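Local coordinates for protection of telomeres protein 1 (PDB 7CUI) that binds single-stranded telomeric DNA, protects the 3' telomeric overhang in fission yeast and regulates telomerase and telomere length, this chain being its C-terminal part, at residues V57-P62 / E140-H145; K63-F68 / L133-L138; W80-L85 / E105-S110; L84-V89 / L94-F99. All coordinates share one frame; numbering follows the deposited sequence.

Contact 1: V57-P62 / E140-H145; sequences VVDFWP and ERIQHH. With SO4 (sulfate ion), chain E.
Asp59 OD1 is approached by three groups: the CD1 methyl of Ile142 across the contact, 3.6 Å away, the backbone N of Phe60 and the ammonium of Lys63. The bond from Phe60 N to Asp59 OD1 is 2.7 Å long but bent (139° at the hydrogen), and it reaches the oxygen on its anti side, from out of the carboxylate plane. Lys63 NZ makes a salt bridge to the same oxygen, which would probably offset its buried charge, and also donates to Phe60 O. Ile142 faces the strand from helix 138-148, and its straight outer torsion (chi2 176°) carries CD1 forward to Phe60 CE2, 3.7 Å away, at an oblique approach to the ring. The strand belongs to an OB-fold barrel, where it is part of the first barrel strand, 49-73, and carries a classic beta bulge: Val58 and Asp59 both face Leu85. Trp135 stacks on Phe60, and Ala155 and Pro152 also touch Ile142. On the helix side turned from the strand, Arg141 NH1 donates to O2 of a sulfate, probably from the crystallisation liquor, at 3.2 Å and 162°, while the His144 ring lies against one face of the Arg141 guanidinium.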
loop_
_atom_site.group_PDB
_atom_site.type_symbol
_atom_site.label_atom_id
_atom_site.label_comp_id
_atom_site.label_asym_id
_atom_site.label_seq_id
_atom_site.Cartn_x
_atom_site.Cartn_y
_atom_site.Cartn_z
ATOM N N VAL A 57 5.721 -5.835 5.270
ATOM C CA VAL A 57 5.401 -4.437 5.518
ATOM C C VAL A 57 6.322 -3.908 6.612
ATOM O O VAL A 57 6.475 -4.535 7.662
ATOM C CB VAL A 57 3.925 -4.195 5.882
ATOM C CG1 VAL A 57 3.647 -2.709 6.077
ATOM C CG2 VAL A 57 2.971 -4.776 4.851
ATOM N N VAL A 58 6.883 -2.721 6.363
ATOM C CA VAL A 58 7.941 -2.174 7.192
ATOM C C VAL A 58 7.529 -0.808 7.744
ATOM O O VAL A 58 8.077 -0.354 8.748
ATOM C CB VAL A 58 9.263 -2.162 6.398
ATOM C CG1 VAL A 58 10.147 -0.941 6.686
ATOM C CG2 VAL A 58 10.026 -3.468 6.602
ATOM N N ASP A 59 6.546 -0.170 7.094
ATOM C CA ASP A 59 6.031 1.132 7.490
ATOM C C ASP A 59 4.730 1.383 6.725
ATOM O O ASP A 59 4.413 0.637 5.798
ATOM C CB ASP A 59 7.070 2.235 7.250
ATOM C CG ASP A 59 6.851 3.499 8.067
ATOM O OD1 ASP A 59 5.771 3.638 8.656
ATOM O OD2 ASP A 59 7.770 4.335 8.112
ATOM N N PHE A 60 3.981 2.428 7.114
ATOM C CA PHE A 60 2.775 2.815 6.390
ATOM C C PHE A 60 2.439 4.291 6.613
ATOM O O PHE A 60 2.924 4.917 7.558
ATOM C CB PHE A 60 1.594 1.912 6.761
ATOM C CG PHE A 60 1.174 1.976 8.209
ATOM C CD1 PHE A 60 0.435 3.050 8.690
ATOM C CD2 PHE A 60 1.508 0.956 9.088
ATOM C CE1 PHE A 60 0.044 3.106 10.019
ATOM C CE2 PHE A 60 1.116 1.007 10.418
ATOM C CZ PHE A 60 0.388 2.084 10.882
ATOM N N TRP A 61 1.576 4.816 5.727
ATOM C CA TRP A 61 1.116 6.196 5.735
ATOM C C TRP A 61 -0.359 6.252 5.336
ATOM O O TRP A 61 -0.769 5.552 4.407
ATOM C CB TRP A 61 1.972 7.051 4.792
ATOM C CG TRP A 61 1.976 8.488 5.207
ATOM C CD1 TRP A 61 2.840 9.079 6.087
ATOM C CD2 TRP A 61 1.036 9.511 4.823
ATOM N NE1 TRP A 61 2.522 10.400 6.260
ATOM C CE2 TRP A 61 1.419 10.693 5.500
ATOM C CE3 TRP A 61 -0.088 9.544 3.990
ATOM C CZ2 TRP A 61 0.722 11.892 5.360
ATOM C CZ3 TRP A 61 -0.776 10.730 3.847
ATOM C CH2 TRP A 61 -0.371 11.888 4.519
ATOM N N PRO A 62 -1.213 7.068 6.001
ATOM C CA PRO A 62 -0.815 7.885 7.149
ATOM C C PRO A 62 -0.716 7.097 8.455
ATOM O O PRO A 62 -1.056 5.916 8.509
ATOM C CB PRO A 62 -1.914 8.961 7.217
ATOM C CG PRO A 62 -3.136 8.336 6.572
ATOM C CD PRO A 62 -2.631 7.252 5.645
ATOM N N GLU A 140 0.880 -1.132 16.288
ATOM C CA GLU A 140 0.953 -0.999 17.734
ATOM C C GLU A 140 2.272 -0.341 18.119
ATOM O O GLU A 140 2.308 0.543 18.974
ATOM C CB GLU A 140 0.906 -2.374 18.397
ATOM C CG GLU A 140 -0.496 -2.910 18.577
ATOM C CD GLU A 140 -0.606 -4.353 19.045
ATOM O OE1 GLU A 140 0.428 -4.940 19.471
ATOM O OE2 GLU A 140 -1.732 -4.902 18.989
ATOM N N ARG A 141 3.345 -0.798 17.468
ATOM C CA ARG A 141 4.697 -0.364 17.776
ATOM C C ARG A 141 4.914 1.044 17.230
ATOM O O ARG A 141 5.570 1.865 17.867
ATOM C CB ARG A 141 5.722 -1.348 17.203
ATOM C CG ARG A 141 6.021 -2.559 18.091
ATOM C CD ARG A 141 5.996 -2.428 19.601
ATOM N NE ARG A 141 7.193 -1.844 20.215
ATOM C CZ ARG A 141 7.353 -1.563 21.521
ATOM N NH1 ARG A 141 8.550 -1.119 21.975
ATOM N NH2 ARG A 141 6.349 -1.757 22.363
ATOM N N ILE A 142 4.361 1.309 16.042
ATOM C CA ILE A 142 4.479 2.629 15.448
ATOM C C ILE A 142 3.801 3.649 16.364
ATOM O O ILE A 142 4.375 4.703 16.637
ATOM C CB ILE A 142 3.946 2.652 14.001
ATOM C CG1 ILE A 142 4.983 2.086 13.025
ATOM C CG2 ILE A 142 3.505 4.056 13.605
ATOM C CD1 ILE A 142 4.513 1.984 11.597
ATOM N N GLN A 143 2.605 3.311 16.867
ATOM C CA GLN A 143 1.899 4.199 17.779
ATOM C C GLN A 143 2.634 4.297 19.115
ATOM O O GLN A 143 2.626 5.347 19.760
ATOM C CB GLN A 143 0.460 3.731 17.994
ATOM C CG GLN A 143 -0.417 3.877 16.759
ATOM C CD GLN A 143 -0.341 5.248 16.128
ATOM O OE1 GLN A 143 -0.360 5.384 14.909
ATOM N NE2 GLN A 143 -0.271 6.284 16.950
ATOM N N HIS A 144 3.259 3.190 19.528
ATOM C CA HIS A 144 4.032 3.162 20.756
ATOM C C HIS A 144 5.148 4.200 20.679
ATOM O O HIS A 144 5.386 4.927 21.641
ATOM C CB HIS A 144 4.570 1.753 21.032
ATOM C CG HIS A 144 5.609 1.735 22.103
ATOM N ND1 HIS A 144 5.285 1.698 23.451
ATOM C CD2 HIS A 144 6.957 1.806 22.040
ATOM C CE1 HIS A 144 6.391 1.728 24.167
ATOM N NE2 HIS A 144 7.432 1.796 23.325
ATOM N N HIS A 145 5.827 4.266 19.528
ATOM C CA HIS A 145 6.973 5.153 19.386
ATOM C C HIS A 145 6.531 6.613 19.304
ATOM O O HIS A 145 7.172 7.494 19.882
ATOM C CB HIS A 145 7.864 4.728 18.214
ATOM C CG HIS A 145 8.648 3.489 18.491
ATOM N ND1 HIS A 145 9.601 3.422 19.495
ATOM C CD2 HIS A 145 8.632 2.270 17.907
ATOM C CE1 HIS A 145 10.136 2.217 19.513
ATOM N NE2 HIS A 145 9.558 1.491 18.546
HETATM S S SO4 E . 10.565 -1.140 24.555
HETATM O O1 SO4 E . 10.951 0.152 24.056
HETATM O O2 SO4 E . 9.229 -1.065 25.085
HETATM O O3 SO4 E . 10.608 -2.103 23.485
HETATM O O4 SO4 E . 11.473 -1.544 25.594
#

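Contact 2: K63-F68 / L133-L138; sequences KSLTQF and LIWGNL
A type II' beta turn from Trp135 to Leu138, with Gly136 at positive phi, follows helix 121-135 and sets Trp135 facing Leu65 and Phe68, which span a 3-10 turn closed by Phe68 N to Leu65 O at 3.1 Å. The indole, with CG set between backbone N and carbonyl carbon (chi1 65°), extends its six-membered ring toward that turn. Its corner atom CH2 meets Phe68 CZ at 3.8 Å, almost in the indole plane, and Leu65 CD2 at 3.9 Å, again at the ring edge. The two opposing side chains are themselves packed together, since the same Leu65 methyl lies over the rim of one face of Phe68. The cluster continues beyond them: Phe82 stacks on Phe68, while Leu127 and Leu131 of the helix touch Phe68. No hydrogen bond crosses between the two segments, so the turn that interrupts the first barrel strand meets the helix end through apolar, weakly directional contacts that depend on shape.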
loop_
_atom_site.group_PDB
_atom_site.type_symbol
_atom_site.label_atom_id
_atom_site.label_comp_id
_atom_site.label_asym_id
_atom_site.label_seq_id
_atom_site.Cartn_x
_atom_site.Cartn_y
_atom_site.Cartn_z
ATOM N N LYS A 63 -0.242 7.762 9.512
ATOM C CA LYS A 63 0.057 7.081 10.759
ATOM C C LYS A 63 -1.215 6.730 11.527
ATOM O O LYS A 63 -1.227 5.730 12.238
ATOM C CB LYS A 63 1.034 7.901 11.601
ATOM C CG LYS A 63 2.386 8.140 10.950
ATOM C CD LYS A 63 3.113 6.863 10.574
ATOM C CE LYS A 63 4.491 7.147 10.020
ATOM N NZ LYS A 63 4.804 6.259 8.879
ATOM N N SER A 64 -2.268 7.552 11.397
ATOM C CA SER A 64 -3.558 7.238 11.995
ATOM C C SER A 64 -4.391 6.436 11.013
ATOM O O SER A 64 -4.593 6.877 9.884
ATOM C CB SER A 64 -4.331 8.459 12.373
ATOM O OG SER A 64 -3.596 9.227 13.293
ATOM N N LEU A 65 -4.917 5.300 11.482
ATOM C CA LEU A 65 -5.871 4.518 10.714
ATOM C C LEU A 65 -7.150 5.330 10.533
ATOM O O LEU A 65 -7.951 5.062 9.639
ATOM C CB LEU A 65 -6.145 3.202 11.444
ATOM C CG LEU A 65 -4.951 2.257 11.555
ATOM C CD1 LEU A 65 -5.423 0.831 11.779
ATOM C CD2 LEU A 65 -4.094 2.320 10.302
ATOM N N THR A 66 -7.300 6.345 11.382
ATOM C CA THR A 66 -8.418 7.271 11.347
ATOM C C THR A 66 -8.410 8.062 10.040
ATOM O O THR A 66 -9.434 8.615 9.639
ATOM C CB THR A 66 -8.395 8.090 12.637
ATOM O OG1 THR A 66 -9.367 7.433 13.447
ATOM C CG2 THR A 66 -8.726 9.550 12.451
ATOM N N GLN A 67 -7.253 8.081 9.367
ATOM C CA GLN A 67 -7.080 8.886 8.170
ATOM C C GLN A 67 -6.898 7.982 6.953
ATOM O O GLN A 67 -6.448 8.438 5.904
ATOM C CB GLN A 67 -5.914 9.863 8.350
ATOM C CG GLN A 67 -6.112 10.844 9.499
ATOM C CD GLN A 67 -5.028 11.891 9.606
ATOM O OE1 GLN A 67 -4.492 12.143 10.683
ATOM N NE2 GLN A 67 -4.707 12.530 8.492
ATOM N N PHE A 68 -7.278 6.704 7.087
ATOM C CA PHE A 68 -7.089 5.736 6.016
ATOM C C PHE A 68 -8.127 5.900 4.905
ATOM O O PHE A 68 -7.973 5.316 3.837
ATOM C CB PHE A 68 -7.050 4.311 6.568
ATOM C CG PHE A 68 -5.666 3.738 6.738
ATOM C CD1 PHE A 68 -4.625 4.512 7.242
ATOM C CD2 PHE A 68 -5.405 2.413 6.405
ATOM C CE1 PHE A 68 -3.355 3.976 7.398
ATOM C CE2 PHE A 68 -4.135 1.879 6.563
ATOM C CZ PHE A 68 -3.113 2.659 7.060
ATOM N N LEU A 133 -3.439 -8.767 10.015
ATOM C CA LEU A 133 -3.112 -9.991 9.305
ATOM C C LEU A 133 -2.009 -9.767 8.265
ATOM O O LEU A 133 -1.435 -10.741 7.776
ATOM C CB LEU A 133 -4.382 -10.582 8.681
ATOM C CG LEU A 133 -5.530 -10.884 9.650
ATOM C CD1 LEU A 133 -6.789 -11.329 8.907
ATOM C CD2 LEU A 133 -5.127 -11.918 10.699
ATOM N N ILE A 134 -1.694 -8.501 7.943
ATOM C CA ILE A 134 -0.645 -8.218 6.966
ATOM C C ILE A 134 0.583 -7.570 7.607
ATOM O O ILE A 134 1.671 -7.666 7.040
ATOM C CB ILE A 134 -1.136 -7.402 5.748
ATOM C CG1 ILE A 134 -1.635 -6.009 6.140
ATOM C CG2 ILE A 134 -2.169 -8.171 4.945
ATOM C CD1 ILE A 134 -1.729 -5.040 4.980
ATOM N N TRP A 135 0.427 -6.896 8.756
ATOM C CA TRP A 135 1.571 -6.210 9.345
ATOM C C TRP A 135 1.770 -6.523 10.834
ATOM O O TRP A 135 2.566 -5.856 11.497
ATOM C CB TRP A 135 1.520 -4.698 9.070
ATOM C CG TRP A 135 0.382 -3.952 9.706
ATOM C CD1 TRP A 135 -0.245 -4.228 10.890
ATOM C CD2 TRP A 135 -0.247 -2.761 9.193
ATOM N NE1 TRP A 135 -1.220 -3.299 11.138
ATOM C CE2 TRP A 135 -1.253 -2.390 10.111
ATOM C CE3 TRP A 135 -0.061 -1.977 8.048
ATOM C CZ2 TRP A 135 -2.068 -1.272 9.916
ATOM C CZ3 TRP A 135 -0.871 -0.880 7.847
ATOM C CH2 TRP A 135 -1.854 -0.526 8.777
ATOM N N GLY A 136 1.050 -7.521 11.364
ATOM C CA GLY A 136 1.228 -7.938 12.749
ATOM C C GLY A 136 1.189 -6.765 13.727
ATOM O O GLY A 136 0.251 -5.953 13.700
ATOM N N ASN A 137 2.233 -6.673 14.566
ATOM C CA ASN A 137 2.274 -5.690 15.642
ATOM C C ASN A 137 2.904 -4.369 15.201
ATOM O O ASN A 137 3.242 -3.547 16.051
ATOM C CB ASN A 137 2.984 -6.211 16.894
ATOM C CG ASN A 137 2.336 -7.454 17.462
ATOM O OD1 ASN A 137 2.761 -8.568 17.162
ATOM N ND2 ASN A 137 1.299 -7.279 18.257
ATOM N N LEU A 138 3.020 -4.147 13.883
ATOM C CA LEU A 138 3.662 -2.953 13.347
ATOM C C LEU A 138 2.945 -1.676 13.806
ATOM O O LEU A 138 3.597 -0.733 14.257
ATOM C CB LEU A 138 3.681 -3.053 11.818
ATOM C CG LEU A 138 4.890 -2.472 11.078
ATOM C CD1 LEU A 138 4.419 -1.573 9.944
ATOM C CD2 LEU A 138 5.867 -1.745 11.993
#

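Contact 3: W80-L85 / E105-S110; sequences WMFALL and ELINSS
Trp80 and Ile107 reach each other from opposite directions with matching first torsions, CG of the tryptophan (chi1 -65°) and CG1 of the isoleucine (chi1 -67°) each lying opposite its own carbonyl carbon. The isoleucine branch thereby delivers CD1 onto one face of the indole in a CH-pi contact: Ile107 CD1 is 3.5 Å from the centroid of the five-membered ring of Trp80 and 20° off the ring normal. The methyl sits near the ring fusion, its nearest indole atom being CE2 of Trp80, a fusion carbon. The same methyl lies more loosely at the edge of Phe82, 4.5 Å from CE1. One residue earlier in the helix, Leu106 CD2 lies near the Phe82 plane, 4.2 Å from CE2. Ala103 and Ala104 of the helix and Ile112, Pro114 and Leu117 of the loop after it also touch Trp80. Just past the helix, Asn108 has positive phi and turns the chain away; Asn108 ND2 bonds to Ile198 O, and Ile107 O accepts from Arg130 NE. Side chains of strand 77-87 alternate: Trp80, Phe82 and Leu84 point to the helix, whereas Met81 (selenomethionine) and Ala83 pack on apolar side chains of another protein's chain. The strand order is that of an OB fold; helix 100-107, the first of several helices in the connection between the third and fourth barrel strands, here packs on inward side chains of strand 77-87.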
loop_
_atom_site.group_PDB
_atom_site.type_symbol
_atom_site.label_atom_id
_atom_site.label_comp_id
_atom_site.label_asym_id
_atom_site.label_seq_id
_atom_site.Cartn_x
_atom_site.Cartn_y
_atom_site.Cartn_z
ATOM N N TRP A 80 -10.777 4.929 0.058
ATOM C CA TRP A 80 -9.567 4.390 0.653
ATOM C C TRP A 80 -8.357 5.025 -0.018
ATOM O O TRP A 80 -8.285 5.094 -1.242
ATOM C CB TRP A 80 -9.497 2.866 0.492
ATOM C CG TRP A 80 -10.551 2.085 1.213
ATOM C CD1 TRP A 80 -11.436 1.206 0.658
ATOM C CD2 TRP A 80 -10.822 2.088 2.627
ATOM N NE1 TRP A 80 -12.247 0.672 1.624
ATOM C CE2 TRP A 80 -11.896 1.195 2.841
ATOM C CE3 TRP A 80 -10.273 2.759 3.727
ATOM C CZ2 TRP A 80 -12.416 0.948 4.112
ATOM C CZ3 TRP A 80 -10.796 2.524 4.981
ATOM C CH2 TRP A 80 -11.853 1.632 5.167
HETATM N N MSE A 81 -7.407 5.472 0.804
HETATM C CA MSE A 81 -6.110 5.882 0.303
HETATM C C MSE A 81 -5.074 5.803 1.421
HETATM O O MSE A 81 -5.131 6.550 2.396
HETATM C CB MSE A 81 -6.180 7.277 -0.324
HETATM C CG MSE A 81 -4.882 7.683 -0.968
HETATM SE SE MSE A 81 -4.879 9.596 -1.357
HETATM C CE MSE A 81 -4.650 10.627 0.302
ATOM N N PHE A 82 -4.134 4.868 1.259
ATOM C CA PHE A 82 -3.020 4.697 2.176
ATOM C C PHE A 82 -1.871 4.023 1.432
ATOM O O PHE A 82 -2.056 3.511 0.329
ATOM C CB PHE A 82 -3.449 3.917 3.424
ATOM C CG PHE A 82 -4.093 2.578 3.160
ATOM C CD1 PHE A 82 -5.469 2.472 3.011
ATOM C CD2 PHE A 82 -3.330 1.417 3.074
ATOM C CE1 PHE A 82 -6.062 1.239 2.775
ATOM C CE2 PHE A 82 -3.928 0.186 2.840
ATOM C CZ PHE A 82 -5.296 0.097 2.695
ATOM N N ALA A 83 -0.685 4.041 2.046
ATOM C CA ALA A 83 0.493 3.453 1.430
ATOM C C ALA A 83 1.201 2.538 2.425
ATOM O O ALA A 83 1.331 2.870 3.603
ATOM C CB ALA A 83 1.410 4.540 0.931
ATOM N N LEU A 84 1.656 1.384 1.928
ATOM C CA LEU A 84 2.475 0.477 2.714
ATOM C C LEU A 84 3.906 0.564 2.193
ATOM O O LEU A 84 4.129 0.387 0.996
ATOM C CB LEU A 84 1.950 -0.948 2.523
ATOM C CG LEU A 84 0.477 -1.185 2.840
ATOM C CD1 LEU A 84 0.137 -2.659 2.673
ATOM C CD2 LEU A 84 0.155 -0.727 4.252
ATOM N N LEU A 85 4.861 0.841 3.090
ATOM C CA LEU A 85 6.264 0.722 2.731
ATOM C C LEU A 85 6.670 -0.743 2.862
ATOM O O LEU A 85 6.697 -1.284 3.964
ATOM C CB LEU A 85 7.114 1.613 3.643
ATOM C CG LEU A 85 8.580 1.756 3.230
ATOM C CD1 LEU A 85 8.704 2.431 1.873
ATOM C CD2 LEU A 85 9.370 2.521 4.278
ATOM N N GLU A 105 -10.219 -4.296 -2.278
ATOM C CA GLU A 105 -9.809 -5.655 -2.600
ATOM C C GLU A 105 -8.959 -6.228 -1.463
ATOM O O GLU A 105 -9.217 -7.335 -0.997
ATOM C CB GLU A 105 -9.064 -5.675 -3.938
ATOM C CG GLU A 105 -8.519 -7.038 -4.325
ATOM C CD GLU A 105 -9.458 -7.904 -5.144
ATOM O OE1 GLU A 105 -8.959 -8.817 -5.831
ATOM O OE2 GLU A 105 -10.682 -7.662 -5.096
ATOM N N LEU A 106 -7.953 -5.461 -1.020
ATOM C CA LEU A 106 -7.067 -5.879 0.055
ATOM C C LEU A 106 -7.873 -6.087 1.337
ATOM O O LEU A 106 -7.792 -7.157 1.937
ATOM C CB LEU A 106 -5.961 -4.834 0.240
ATOM C CG LEU A 106 -4.898 -5.165 1.288
ATOM C CD1 LEU A 106 -3.858 -6.132 0.736
ATOM C CD2 LEU A 106 -4.224 -3.899 1.797
ATOM N N ILE A 107 -8.666 -5.077 1.728
ATOM C CA ILE A 107 -9.395 -5.114 2.990
ATOM C C ILE A 107 -10.334 -6.319 3.016
ATOM O O ILE A 107 -10.373 -7.033 4.016
ATOM C CB ILE A 107 -10.122 -3.788 3.294
ATOM C CG1 ILE A 107 -9.128 -2.655 3.553
ATOM C CG2 ILE A 107 -11.078 -3.957 4.468
ATOM C CD1 ILE A 107 -9.701 -1.275 3.310
ATOM N N ASN A 108 -11.092 -6.513 1.929
ATOM C CA ASN A 108 -11.852 -7.730 1.686
ATOM C C ASN A 108 -12.869 -7.962 2.805
ATOM O O ASN A 108 -12.889 -9.030 3.415
ATOM C CB ASN A 108 -10.919 -8.932 1.490
ATOM C CG ASN A 108 -11.620 -10.162 0.956
ATOM O OD1 ASN A 108 -12.683 -10.064 0.353
ATOM N ND2 ASN A 108 -11.031 -11.327 1.169
ATOM N N SER A 109 -13.714 -6.958 3.065
ATOM C CA SER A 109 -14.671 -7.024 4.158
ATOM C C SER A 109 -15.860 -6.114 3.867
ATOM O O SER A 109 -15.705 -4.905 3.717
ATOM C CB SER A 109 -14.014 -6.676 5.473
ATOM O OG SER A 109 -14.861 -6.992 6.568
ATOM N N SER A 110 -17.048 -6.721 3.811
ATOM C CA SER A 110 -18.288 -6.035 3.499
ATOM C C SER A 110 -18.575 -4.913 4.502
ATOM O O SER A 110 -19.134 -3.884 4.126
ATOM C CB SER A 110 -19.410 -7.037 3.439
ATOM O OG SER A 110 -20.623 -6.419 3.046
#

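Contact 4: L84-V89 / L94-F99; sequences LLVRDV and LPVIFF
Val86 CG2 and Val96 CG2 meet at 3.6 Å, their side chains crossing at about a right angle; Val86 CG2 lies between its backbone N and carbonyl carbon, with CG1 opposite the latter (chi1 -62°), which also brings CG2 to 4.2 Å from Leu94 CB. Farther along this face, Leu84 CD1 approaches the Phe98 ring obliquely, 3.6 Å from CE1. Phe60, Val55, Val168 and Ile166, from neighbouring strands, close over these side chains, so this is the barrel interior: strands 77-87 and 93-99 form the hairpin of the second and third strands of the OB fold. On the other face Leu85 CD1 lies 4.4 Å from Pro95 CB, and both residues pack on an aromatic side chain of another protein's chain. Leu85 and Pro95 form a non-hydrogen-bonded pair, where the proline's lack of an N-H costs no bond across the hairpin. The antiparallel pairs on each side are hydrogen-bonded: Leu84 N to Val96 O and Val96 N to Leu84 O are both 2.9 Å, and toward the hairpin loop Val86 pairs likewise with Leu94.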
loop_
_atom_site.group_PDB
_atom_site.type_symbol
_atom_site.label_atom_id
_atom_site.label_comp_id
_atom_site.label_asym_id
_atom_site.label_seq_id
_atom_site.Cartn_x
_atom_site.Cartn_y
_atom_site.Cartn_z
ATOM N N LEU A 84 1.656 1.384 1.928
ATOM C CA LEU A 84 2.475 0.477 2.714
ATOM C C LEU A 84 3.906 0.564 2.193
ATOM O O LEU A 84 4.129 0.387 0.996
ATOM C CB LEU A 84 1.950 -0.948 2.523
ATOM C CG LEU A 84 0.477 -1.185 2.840
ATOM C CD1 LEU A 84 0.137 -2.659 2.673
ATOM C CD2 LEU A 84 0.155 -0.727 4.252
ATOM N N LEU A 85 4.861 0.841 3.090
ATOM C CA LEU A 85 6.264 0.722 2.731
ATOM C C LEU A 85 6.670 -0.743 2.862
ATOM O O LEU A 85 6.697 -1.284 3.964
ATOM C CB LEU A 85 7.114 1.613 3.643
ATOM C CG LEU A 85 8.580 1.756 3.230
ATOM C CD1 LEU A 85 8.704 2.431 1.873
ATOM C CD2 LEU A 85 9.370 2.521 4.278
ATOM N N VAL A 86 6.979 -1.381 1.731
ATOM C CA VAL A 86 7.244 -2.812 1.741
ATOM C C VAL A 86 8.736 -3.072 1.524
ATOM O O VAL A 86 9.439 -2.237 0.961
ATOM C CB VAL A 86 6.359 -3.572 0.732
ATOM C CG1 VAL A 86 4.878 -3.437 1.056
ATOM C CG2 VAL A 86 6.640 -3.168 -0.708
ATOM N N ARG A 87 9.208 -4.239 1.988
ATOM C CA ARG A 87 10.604 -4.635 1.873
ATOM C C ARG A 87 10.700 -6.073 1.368
ATOM O O ARG A 87 9.926 -6.941 1.769
ATOM C CB ARG A 87 11.348 -4.410 3.196
ATOM C CG ARG A 87 12.637 -5.203 3.356
ATOM C CD ARG A 87 13.720 -4.460 4.121
ATOM N NE ARG A 87 13.295 -3.966 5.428
ATOM C CZ ARG A 87 13.913 -3.014 6.134
ATOM N NH1 ARG A 87 15.017 -2.435 5.682
ATOM N NH2 ARG A 87 13.411 -2.649 7.304
ATOM N N ASP A 88 11.697 -6.293 0.508
ATOM C CA ASP A 88 11.900 -7.485 -0.300
ATOM C C ASP A 88 13.161 -8.186 0.203
ATOM O O ASP A 88 13.879 -7.648 1.045
ATOM C CB ASP A 88 12.051 -7.047 -1.760
ATOM C CG ASP A 88 12.113 -8.149 -2.798
ATOM O OD1 ASP A 88 13.138 -8.851 -2.834
ATOM O OD2 ASP A 88 11.148 -8.275 -3.585
ATOM N N VAL A 89 13.422 -9.383 -0.336
ATOM C CA VAL A 89 14.620 -10.169 -0.069
ATOM C C VAL A 89 15.881 -9.315 -0.226
ATOM O O VAL A 89 16.886 -9.571 0.434
ATOM C CB VAL A 89 14.668 -11.418 -0.976
ATOM C CG1 VAL A 89 15.903 -12.265 -0.724
ATOM C CG2 VAL A 89 13.412 -12.268 -0.831
ATOM N N LEU A 94 9.931 -0.099 -1.033
ATOM C CA LEU A 94 9.099 0.488 -2.068
ATOM C C LEU A 94 7.793 0.953 -1.423
ATOM O O LEU A 94 7.203 0.211 -0.636
ATOM C CB LEU A 94 8.855 -0.574 -3.148
ATOM C CG LEU A 94 8.258 -0.072 -4.462
ATOM C CD1 LEU A 94 9.306 0.655 -5.293
ATOM C CD2 LEU A 94 7.661 -1.223 -5.255
ATOM N N PRO A 95 7.332 2.202 -1.688
ATOM C CA PRO A 95 6.014 2.652 -1.245
ATOM C C PRO A 95 4.947 2.201 -2.238
ATOM O O PRO A 95 4.967 2.584 -3.405
ATOM C CB PRO A 95 6.161 4.180 -1.210
ATOM C CG PRO A 95 7.182 4.486 -2.290
ATOM C CD PRO A 95 8.071 3.262 -2.397
ATOM N N VAL A 96 4.033 1.363 -1.751
ATOM C CA VAL A 96 2.967 0.778 -2.546
ATOM C C VAL A 96 1.646 1.396 -2.085
ATOM O O VAL A 96 1.260 1.279 -0.920
ATOM C CB VAL A 96 2.964 -0.759 -2.403
ATOM C CG1 VAL A 96 1.797 -1.405 -3.134
ATOM C CG2 VAL A 96 4.288 -1.382 -2.830
ATOM N N ILE A 97 0.964 2.073 -3.013
ATOM C CA ILE A 97 -0.267 2.782 -2.708
ATOM C C ILE A 97 -1.453 1.840 -2.895
ATOM O O ILE A 97 -1.581 1.193 -3.934
ATOM C CB ILE A 97 -0.406 4.038 -3.592
ATOM C CG1 ILE A 97 0.690 5.066 -3.308
ATOM C CG2 ILE A 97 -1.793 4.650 -3.453
ATOM C CD1 ILE A 97 0.850 6.108 -4.398
ATOM N N PHE A 98 -2.320 1.788 -1.877
ATOM C CA PHE A 98 -3.626 1.163 -1.996
ATOM C C PHE A 98 -4.698 2.250 -2.026
ATOM O O PHE A 98 -4.872 2.997 -1.064
ATOM C CB PHE A 98 -3.851 0.130 -0.889
ATOM C CG PHE A 98 -3.023 -1.116 -1.070
ATOM C CD1 PHE A 98 -1.729 -1.182 -0.572
ATOM C CD2 PHE A 98 -3.517 -2.207 -1.776
ATOM C CE1 PHE A 98 -0.956 -2.318 -0.763
ATOM C CE2 PHE A 98 -2.742 -3.346 -1.963
ATOM C CZ PHE A 98 -1.464 -3.398 -1.453
ATOM N N PHE A 99 -5.411 2.311 -3.152
ATOM C CA PHE A 99 -6.390 3.344 -3.433
ATOM C C PHE A 99 -7.699 2.677 -3.852
ATOM O O PHE A 99 -7.686 1.665 -4.558
ATOM C CB PHE A 99 -5.842 4.260 -4.532
ATOM C CG PHE A 99 -6.720 5.429 -4.898
ATOM C CD1 PHE A 99 -6.946 6.455 -3.992
ATOM C CD2 PHE A 99 -7.316 5.514 -6.149
ATOM C CE1 PHE A 99 -7.759 7.533 -4.322
ATOM C CE2 PHE A 99 -8.129 6.593 -6.478
ATOM C CZ PHE A 99 -8.346 7.603 -5.566
#

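After a short N-terminal strand and helix, strand 49-73, the first of the barrel, supplies contact 1 at 57-62 and then contact 2 at 63-68, whose partners follow in reverse order, 133-138 before 140-145, so contact 2 lies within the wider loop that contact 1 closes. Strand 77-87 comes next and gives contacts 3 and 4, which share Leu84 and Leu85. Contact 4 closes the short hairpin and contact 3 the larger loop around it, both within that of contact 2; none of the four cross. Contact 4 ties two barrel strands, contact 3 joins the second of the barrel strands to helix 100-107, and contacts 1 and 2 hold two successive helices to the first. Trp135 also reaches Leu84, joining contact 2 to contacts 3 and 4.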